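Local atomic coordinates of Rod shape-determining protein (MreC) (Helicobacter pylori, PDB entry 5LP5), a protein that binds penicillin-binding protein 2 and probably helps maintain rod cell shape by organising the machinery that builds the cell wall. Residues D108-S113 against F174-V179. Sequence-based numbering, arbitrary orientation.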
# COMPACT_ATOMS: atom_id res chain seq x y z
N ASP C 108 -6.66 31.67 -23.61
CA ASP C 108 -6.40 30.94 -22.37
C ASP C 108 -6.53 31.91 -21.19
O ASP C 108 -5.74 32.88 -21.11
CB ASP C 108 -4.99 30.33 -22.45
CG ASP C 108 -4.59 29.50 -21.23
OD1 ASP C 108 -5.46 28.97 -20.52
OD2 ASP C 108 -3.36 29.43 -20.98
N THR C 109 -7.50 31.65 -20.30
CA THR C 109 -7.75 32.51 -19.13
C THR C 109 -6.90 32.16 -17.91
O THR C 109 -6.91 32.86 -16.92
CB THR C 109 -9.22 32.39 -18.65
OG1 THR C 109 -9.51 31.04 -18.23
CG2 THR C 109 -10.21 32.80 -19.74
N HIS C 110 -6.19 31.03 -17.99
CA HIS C 110 -5.43 30.51 -16.87
C HIS C 110 -3.93 30.86 -16.96
O HIS C 110 -3.13 30.23 -16.27
CB HIS C 110 -5.62 28.99 -16.76
CG HIS C 110 -7.05 28.54 -16.89
ND1 HIS C 110 -7.98 28.65 -15.88
CD2 HIS C 110 -7.71 28.01 -17.95
CE1 HIS C 110 -9.14 28.19 -16.31
NE2 HIS C 110 -9.00 27.78 -17.56
N SER C 111 -3.56 31.88 -17.73
CA SER C 111 -2.16 32.26 -17.86
C SER C 111 -2.06 33.76 -18.01
O SER C 111 -2.67 34.35 -18.91
CB SER C 111 -1.52 31.59 -19.08
OG SER C 111 -1.27 30.22 -18.82
N VAL C 112 -1.28 34.40 -17.13
CA VAL C 112 -1.19 35.86 -17.14
C VAL C 112 0.22 36.40 -17.04
O VAL C 112 1.10 35.79 -16.43
CB VAL C 112 -2.04 36.47 -16.00
CG1 VAL C 112 -3.48 36.06 -16.13
CG2 VAL C 112 -1.48 36.10 -14.64
N SER C 113 0.41 37.58 -17.62
CA SER C 113 1.66 38.32 -17.49
C SER C 113 1.56 39.27 -16.29
O SER C 113 0.60 40.03 -16.18
CB SER C 113 1.95 39.16 -18.74
OG SER C 113 2.45 38.39 -19.82
N PHE C 174 -9.72 17.01 -17.38
CA PHE C 174 -10.10 17.40 -18.74
C PHE C 174 -11.25 18.41 -18.78
O PHE C 174 -11.43 19.08 -19.80
CB PHE C 174 -10.36 16.16 -19.60
CG PHE C 174 -9.09 15.43 -20.00
CD1 PHE C 174 -8.33 15.85 -21.10
CD2 PHE C 174 -8.65 14.33 -19.25
CE1 PHE C 174 -7.17 15.17 -21.46
CE2 PHE C 174 -7.48 13.65 -19.61
CZ PHE C 174 -6.75 14.07 -20.72
N LYS C 175 -11.97 18.57 -17.67
CA LYS C 175 -13.04 19.57 -17.59
C LYS C 175 -12.58 20.83 -16.87
O LYS C 175 -13.40 21.62 -16.40
CB LYS C 175 -14.25 18.99 -16.85
CG LYS C 175 -14.66 17.60 -17.28
CD LYS C 175 -15.66 16.98 -16.32
CE LYS C 175 -15.96 15.58 -16.82
NZ LYS C 175 -16.94 14.82 -15.98
N GLN C 176 -11.27 21.03 -16.79
CA GLN C 176 -10.68 22.15 -16.06
C GLN C 176 -11.30 22.41 -14.68
O GLN C 176 -11.61 23.56 -14.32
CB GLN C 176 -10.69 23.42 -16.93
CG GLN C 176 -9.69 23.35 -18.08
CD GLN C 176 -9.84 24.48 -19.06
OE1 GLN C 176 -10.96 24.79 -19.53
NE2 GLN C 176 -8.72 25.10 -19.40
N GLU C 177 -11.49 21.33 -13.92
CA GLU C 177 -11.88 21.41 -12.52
C GLU C 177 -10.61 21.34 -11.70
O GLU C 177 -9.65 20.68 -12.08
CB GLU C 177 -12.80 20.23 -12.12
CG GLU C 177 -13.94 19.97 -13.09
CD GLU C 177 -14.95 18.97 -12.57
OE1 GLU C 177 -14.61 17.75 -12.54
OE2 GLU C 177 -16.08 19.40 -12.21
N LEU C 178 -10.58 22.04 -10.58
CA LEU C 178 -9.45 21.95 -9.68
C LEU C 178 -9.52 20.64 -8.91
O LEU C 178 -10.52 20.34 -8.32
CB LEU C 178 -9.44 23.15 -8.71
CG LEU C 178 -8.11 23.34 -8.00
CD1 LEU C 178 -7.03 23.61 -9.02
CD2 LEU C 178 -8.18 24.50 -7.03
N VAL C 179 -8.44 19.88 -8.91
CA VAL C 179 -8.44 18.55 -8.31
C VAL C 179 -7.31 18.40 -7.31
O VAL C 179 -6.22 18.94 -7.53
CB VAL C 179 -8.27 17.48 -9.40
CG1 VAL C 179 -8.08 16.10 -8.78
CG2 VAL C 179 -9.43 17.54 -10.40
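His110 meets the amide end of Gln176 where two β-barrels of the chain face each other, a worked example of two barrels brought into touch by a single pair of polar side chains while their backbones stay well apart: the two CA atoms lie 9.9 Å from each other. The backbone N of His110 makes a weak hydrogen bond (3.3 Å) to OD1 of Asp108, and from CA the CB points toward the 174-179 segment. With CG anti to the carbonyl carbon (chi1 -46°), the ring is carried up to the Gln176 amide. Thr109 OG1 sits over the centre of one ring face, 3.3 Å above its plane. Both barrels are six-stranded and antiparallel; segment 108-113 runs into strand 111-114 of one, and Gln176 belongs to the turn joining strands 166-172 and 178-183 of the other. Further out, CD2 lies beside the Gln176 amide, and NE2 comes 3.7 Å from Gln176 CD. The ring and amide planes are turned 68° apart, so the groups meet obliquely rather than stack. Gln176 spans the distance with a chain extended beyond CG (chi2 171°). A second copy of the protein packs on both partners, its Val184 against His110 and its Thr221 against Gln176.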